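Trichothecene 15-O-acetyltransferase TRI3 (Fusarium sporotrichioides, PDB 3FOT) transfers an acetyl group to the 15-hydroxyl of trichothecene intermediates, a step in the biosynthesis of mycotoxins such as T-2 toxin. Local coordinates at residues A[466-479]-A[487-499]. Sequence-based numbering, arbitrary orientation. Where two conformers were deposited one is given.
Sequences DFVVNQSLPYLAIR and STLNIIYNDANYT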
loop_
_atom_site.group_PDB
_atom_site.type_symbol
_atom_site.label_atom_id
_atom_site.label_comp_id
_atom_site.label_asym_id
_atom_site.label_seq_id
_atom_site.Cartn_x
_atom_site.Cartn_y
_atom_site.Cartn_z
ATOM N N ASP A 466 -0.420 -6.630 8.751
ATOM C CA ASP A 466 -1.260 -6.882 7.572
ATOM C C ASP A 466 -1.601 -5.572 6.881
ATOM O O ASP A 466 -2.097 -4.659 7.501
ATOM C CB ASP A 466 -2.521 -7.640 7.969
ATOM C CG ASP A 466 -2.206 -9.023 8.459
ATOM O OD1 ASP A 466 -1.732 -9.829 7.617
ATOM O OD2 ASP A 466 -2.407 -9.284 9.670
ATOM N N PHE A 467 -1.348 -5.506 5.584
ATOM C CA PHE A 467 -1.506 -4.281 4.829
ATOM C C PHE A 467 -2.675 -4.490 3.873
ATOM O O PHE A 467 -2.652 -5.392 3.026
ATOM C CB PHE A 467 -0.215 -3.966 4.079
ATOM C CG PHE A 467 -0.288 -2.748 3.224
ATOM C CD1 PHE A 467 0.026 -1.501 3.736
ATOM C CD2 PHE A 467 -0.675 -2.840 1.894
ATOM C CE1 PHE A 467 -0.046 -0.374 2.946
ATOM C CE2 PHE A 467 -0.742 -1.699 1.107
ATOM C CZ PHE A 467 -0.430 -0.483 1.630
ATOM N N VAL A 468 -3.719 -3.693 4.060
ATOM C CA VAL A 468 -4.907 -3.785 3.216
ATOM C C VAL A 468 -5.181 -2.459 2.487
ATOM O O VAL A 468 -4.953 -1.371 3.027
ATOM C CB VAL A 468 -6.158 -4.310 4.002
ATOM C CG1 VAL A 468 -5.841 -5.635 4.731
ATOM C CG2 VAL A 468 -6.643 -3.297 4.987
ATOM N N VAL A 469 -5.635 -2.563 1.238
ATOM C CA VAL A 469 -6.082 -1.396 0.472
ATOM C C VAL A 469 -7.497 -1.716 0.053
ATOM O O VAL A 469 -7.723 -2.805 -0.504
ATOM C CB VAL A 469 -5.241 -1.157 -0.782
ATOM C CG1 VAL A 469 -5.753 0.062 -1.527
ATOM C CG2 VAL A 469 -3.781 -0.964 -0.389
ATOM N N ASN A 470 -8.446 -0.819 0.335
ATOM C CA ASN A 470 -9.847 -1.083 0.020
ATOM C C ASN A 470 -9.978 -1.396 -1.467
ATOM O O ASN A 470 -9.265 -0.823 -2.280
ATOM C CB ASN A 470 -10.730 0.120 0.334
ATOM C CG ASN A 470 -11.065 0.245 1.822
ATOM O OD1 ASN A 470 -10.863 -0.685 2.610
ATOM N ND2 ASN A 470 -11.590 1.397 2.200
ATOM N N GLN A 471 -10.890 -2.302 -1.806
ATOM C CA GLN A 471 -11.116 -2.692 -3.198
ATOM C C GLN A 471 -12.586 -2.479 -3.564
ATOM O O GLN A 471 -13.477 -3.114 -2.979
ATOM C CB GLN A 471 -10.718 -4.152 -3.432
ATOM C CG GLN A 471 -11.148 -4.735 -4.800
ATOM C CD GLN A 471 -10.419 -4.109 -5.985
ATOM O OE1 GLN A 471 -10.476 -2.900 -6.198
ATOM N NE2 GLN A 471 -9.753 -4.946 -6.783
ATOM N N SER A 472 -12.807 -1.574 -4.517
ATOM C CA SER A 472 -14.133 -1.273 -5.036
ATOM C C SER A 472 -14.314 -1.740 -6.491
ATOM O O SER A 472 -15.391 -1.564 -7.063
ATOM C CB SER A 472 -14.354 0.240 -4.987
ATOM O OG SER A 472 -13.446 0.893 -5.893
ATOM N N LEU A 473 -13.252 -2.268 -7.092
ATOM C CA LEU A 473 -13.312 -2.769 -8.473
ATOM C C LEU A 473 -13.428 -4.292 -8.441
ATOM O O LEU A 473 -13.133 -4.914 -7.405
ATOM C CB LEU A 473 -12.102 -2.282 -9.292
ATOM C CG LEU A 473 -12.201 -0.817 -9.779
ATOM C CD1 LEU A 473 -10.887 -0.314 -10.357
ATOM C CD2 LEU A 473 -13.358 -0.596 -10.792
ATOM N N PRO A 474 -13.909 -4.902 -9.537
ATOM C CA PRO A 474 -14.259 -6.310 -9.498
ATOM C C PRO A 474 -13.129 -7.295 -9.818
ATOM O O PRO A 474 -13.408 -8.397 -10.252
ATOM C CB PRO A 474 -15.363 -6.407 -10.553
ATOM C CG PRO A 474 -14.931 -5.417 -11.583
ATOM C CD PRO A 474 -14.293 -4.278 -10.820
ATOM N N TYR A 475 -11.866 -6.913 -9.614
ATOM C CA TYR A 475 -10.777 -7.894 -9.781
ATOM C C TYR A 475 -10.241 -8.291 -8.413
ATOM O O TYR A 475 -10.406 -7.561 -7.438
ATOM C CB TYR A 475 -9.633 -7.384 -10.675
ATOM C CG TYR A 475 -9.006 -6.095 -10.229
ATOM C CD1 TYR A 475 -7.891 -6.083 -9.381
ATOM C CD2 TYR A 475 -9.511 -4.871 -10.667
ATOM C CE1 TYR A 475 -7.302 -4.891 -8.996
ATOM C CE2 TYR A 475 -8.949 -3.684 -10.267
ATOM C CZ TYR A 475 -7.852 -3.691 -9.427
ATOM O OH TYR A 475 -7.289 -2.493 -9.052
ATOM N N LEU A 476 -9.615 -9.457 -8.353
ATOM C CA LEU A 476 -8.994 -9.913 -7.124
ATOM C C LEU A 476 -7.660 -9.214 -7.064
ATOM O O LEU A 476 -6.874 -9.297 -8.009
ATOM C CB LEU A 476 -8.796 -11.433 -7.147
ATOM C CG LEU A 476 -10.075 -12.273 -7.179
ATOM C CD1 LEU A 476 -9.709 -13.729 -7.176
ATOM C CD2 LEU A 476 -11.018 -11.962 -6.003
ATOM N N ALA A 477 -7.419 -8.484 -5.977
ATOM C CA ALA A 477 -6.151 -7.784 -5.833
ATOM C C ALA A 477 -5.336 -8.556 -4.819
ATOM O O ALA A 477 -5.706 -8.600 -3.640
ATOM C CB ALA A 477 -6.396 -6.353 -5.337
ATOM N N ILE A 478 -4.211 -9.099 -5.271
ATOM C CA ILE A 478 -3.439 -10.054 -4.501
ATOM C C ILE A 478 -2.151 -9.404 -4.083
ATOM O O ILE A 478 -1.373 -8.962 -4.933
ATOM C CB ILE A 478 -3.180 -11.357 -5.313
ATOM C CG1 ILE A 478 -4.520 -11.963 -5.754
ATOM C CG2 ILE A 478 -2.417 -12.353 -4.456
ATOM C CD1 ILE A 478 -4.413 -12.887 -6.928
ATOM N N ARG A 479 -1.939 -9.307 -2.767
ATOM C CA ARG A 479 -0.773 -8.614 -2.246
ATOM C C ARG A 479 0.163 -9.617 -1.558
ATOM O O ARG A 479 -0.312 -10.541 -0.901
ATOM C CB ARG A 479 -1.192 -7.550 -1.230
ATOM C CG ARG A 479 -2.387 -6.662 -1.655
ATOM C CD ARG A 479 -2.516 -5.476 -0.683
ATOM N NE ARG A 479 -1.450 -4.498 -0.888
ATOM C CZ ARG A 479 -1.483 -3.500 -1.756
ATOM N NH1 ARG A 479 -0.440 -2.679 -1.838
ATOM N NH2 ARG A 479 -2.544 -3.306 -2.533
ATOM N N SER A 487 6.122 -15.022 4.739
ATOM C CA SER A 487 5.359 -14.348 3.674
ATOM C C SER A 487 3.860 -14.469 3.907
ATOM O O SER A 487 3.354 -15.544 4.220
ATOM C CB SER A 487 5.729 -14.914 2.289
ATOM O OG SER A 487 7.104 -14.675 2.007
ATOM N N THR A 488 3.146 -13.361 3.746
ATOM C CA THR A 488 1.699 -13.366 3.813
ATOM C C THR A 488 1.112 -13.001 2.452
ATOM O O THR A 488 1.555 -12.018 1.849
ATOM C CB THR A 488 1.238 -12.321 4.829
ATOM O OG1 THR A 488 1.657 -12.752 6.141
ATOM C CG2 THR A 488 -0.277 -12.185 4.787
ATOM N N LEU A 489 0.158 -13.790 1.977
ATOM C CA LEU A 489 -0.615 -13.413 0.794
ATOM C C LEU A 489 -1.971 -12.977 1.262
ATOM O O LEU A 489 -2.622 -13.660 2.056
ATOM C CB LEU A 489 -0.764 -14.566 -0.217
ATOM C CG LEU A 489 0.448 -14.901 -1.085
ATOM C CD1 LEU A 489 1.357 -15.785 -0.283
ATOM C CD2 LEU A 489 -0.009 -15.652 -2.359
ATOM N N ASN A 490 -2.399 -11.825 0.763
ATOM C CA ASN A 490 -3.719 -11.263 1.039
ATOM C C ASN A 490 -4.449 -11.063 -0.296
ATOM O O ASN A 490 -3.834 -10.558 -1.239
ATOM C CB ASN A 490 -3.522 -9.914 1.734
ATOM C CG ASN A 490 -4.767 -9.412 2.470
ATOM O OD1 ASN A 490 -5.892 -9.864 2.240
ATOM N ND2 ASN A 490 -4.553 -8.452 3.367
ATOM N N ILE A 491 -5.704 -11.457 -0.371
ATOM C CA ILE A 491 -6.498 -11.099 -1.527
ATOM C C ILE A 491 -7.601 -10.180 -1.046
ATOM O O ILE A 491 -8.400 -10.533 -0.166
ATOM C CB ILE A 491 -7.117 -12.298 -2.255
ATOM C CG1 ILE A 491 -6.046 -13.309 -2.670
ATOM C CG2 ILE A 491 -7.901 -11.796 -3.499
ATOM C CD1 ILE A 491 -6.589 -14.488 -3.537
ATOM N N ILE A 492 -7.626 -8.981 -1.612
ATOM C CA ILE A 492 -8.701 -8.056 -1.311
ATOM C C ILE A 492 -9.657 -8.076 -2.494
ATOM O O ILE A 492 -9.229 -8.157 -3.655
ATOM C CB ILE A 492 -8.197 -6.631 -1.042
ATOM C CG1 ILE A 492 -7.117 -6.628 0.036
ATOM C CG2 ILE A 492 -9.316 -5.739 -0.573
ATOM C CD1 ILE A 492 -5.771 -6.413 -0.514
ATOM N N TYR A 493 -10.937 -8.063 -2.176
ATOM C CA TYR A 493 -11.957 -8.176 -3.195
ATOM C C TYR A 493 -13.154 -7.414 -2.715
ATOM O O TYR A 493 -13.217 -7.016 -1.542
ATOM C CB TYR A 493 -12.287 -9.636 -3.459
ATOM C CG TYR A 493 -12.973 -10.374 -2.342
ATOM C CD1 TYR A 493 -14.334 -10.657 -2.415
ATOM C CD2 TYR A 493 -12.263 -10.819 -1.217
ATOM C CE1 TYR A 493 -14.968 -11.341 -1.411
ATOM C CE2 TYR A 493 -12.893 -11.516 -0.215
ATOM C CZ TYR A 493 -14.247 -11.776 -0.322
ATOM O OH TYR A 493 -14.898 -12.462 0.682
ATOM N N ASN A 494 -14.084 -7.165 -3.622
ATOM C CA ASN A 494 -15.338 -6.572 -3.227
ATOM C C ASN A 494 -16.382 -7.670 -3.145
ATOM O O ASN A 494 -16.515 -8.455 -4.084
ATOM C CB ASN A 494 -15.740 -5.501 -4.220
ATOM C CG ASN A 494 -16.829 -4.634 -3.680
ATOM O OD1 ASN A 494 -18.003 -4.986 -3.775
ATOM N ND2 ASN A 494 -16.445 -3.534 -3.031
ATOM N N ASP A 495 -17.129 -7.726 -2.037
ATOM C CA ASP A 495 -18.031 -8.862 -1.812
ATOM C C ASP A 495 -19.324 -8.873 -2.621
ATOM O O ASP A 495 -20.109 -9.822 -2.504
ATOM C CB ASP A 495 -18.283 -9.149 -0.325
ATOM C CG ASP A 495 -19.179 -8.123 0.349
ATOM O OD1 ASP A 495 -19.717 -7.220 -0.315
ATOM O OD2 ASP A 495 -19.364 -8.233 1.585
ATOM N N ALA A 496 -19.528 -7.844 -3.442
ATOM C CA ALA A 496 -20.563 -7.890 -4.470
ATOM C C ALA A 496 -20.149 -8.818 -5.613
ATOM O O ALA A 496 -21.007 -9.394 -6.299
ATOM C CB ALA A 496 -20.818 -6.515 -5.009
ATOM N N ASN A 497 -18.836 -8.954 -5.810
ATOM C CA ASN A 497 -18.304 -9.548 -7.044
ATOM C C ASN A 497 -17.877 -11.010 -6.911
ATOM O O ASN A 497 -17.854 -11.754 -7.913
ATOM C CB ASN A 497 -17.145 -8.702 -7.584
ATOM C CG ASN A 497 -17.501 -7.236 -7.728
ATOM O OD1 ASN A 497 -16.740 -6.372 -7.302
ATOM N ND2 ASN A 497 -18.677 -6.943 -8.314
ATOM N N TYR A 498 -17.522 -11.406 -5.689
ATOM C CA TYR A 498 -17.108 -12.767 -5.395
ATOM C C TYR A 498 -17.650 -13.218 -4.050
ATOM O O TYR A 498 -17.923 -12.409 -3.172
ATOM C CB TYR A 498 -15.575 -12.860 -5.322
ATOM C CG TYR A 498 -14.900 -12.382 -6.563
ATOM C CD1 TYR A 498 -14.611 -13.271 -7.614
ATOM C CD2 TYR A 498 -14.545 -11.047 -6.701
ATOM C CE1 TYR A 498 -13.981 -12.827 -8.768
ATOM C CE2 TYR A 498 -13.910 -10.593 -7.855
ATOM C CZ TYR A 498 -13.633 -11.484 -8.878
ATOM O OH TYR A 498 -13.017 -11.038 -10.027
ATOM N N THR A 499 -17.771 -14.525 -3.894
ATOM C CA THR A 499 -18.025 -15.089 -2.573
ATOM C C THR A 499 -16.691 -15.273 -1.851
ATOM O O THR A 499 -15.641 -15.391 -2.495
ATOM C CB THR A 499 -18.753 -16.446 -2.644
ATOM O OG1 THR A 499 -17.902 -17.425 -3.247
ATOM C CG2 THR A 499 -20.044 -16.324 -3.465
HETATM O O HOH W 1 0.354 -11.393 8.284
HETATM O O HOH W 2 -16.741 -3.638 -8.390
HETATM O O HOH W 3 -13.293 -7.517 -6.392
HETATM O O HOH W 4 -10.211 -11.179 -10.601
#
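Ala477 and Arg479 pair with Ile492 and Asn490 in an antiparallel hairpin, the two middle strands of a four-stranded mixed sheet. Four backbone hydrogen bonds fix the register, among them Ala477 N to Ile492 O at 3.0 Å. Between these pairs lies the non-hydrogen-bonded pair Ile478–Ile491, whose side chains run alongside each other, CG1 of Ile478 lying 3.7 Å from CG1 of Ile491. Tyr506 of helix 500-516 covers Ile478 and Leu476.

On the other face, Ile492 is wedged between the hairpin partner and the preceding strand 457-469: CG2, anti to its own backbone N, reaches Val469 O and Gln471 CB, while CD1 meets Arg479 CD at 3.4 Å. Arg479 bends at chi3 (73°), and its guanidinium lies with one face against Val469 CG2 while NH1 makes a salt bridge to Asp439.

In loop 470-476, Gln471, bent at chi2, accepts from Leu473 N at OE1; its NE2 donates to Tyr475 O from above the carbonyl plane and sits over the centre of the Tyr475 ring. That side chain is about 10 Å from His414, which binds 15-deacetylcalonectrin. Leu476 CD2 makes a CH-pi contact over the Tyr498 ring, 3.7 Å from its centroid and 11° off the normal. Tyr498 OH donates to Pro474 O at 2.7 Å. Asn494 ND2 donates to Gln471 O at 3.0 Å, nearly straight at 171°, while OD1 accepts from Ala496 N in an Asx turn and from Ala275 N. Beyond the Ala477–Ile492 bridge, amide and phenol donors thus hold the loop against 494-498; apolar contacts line the Ile478–Ile491 face, whereas aliphatic contact adjoins Arg479's charged end on the Ile492 face.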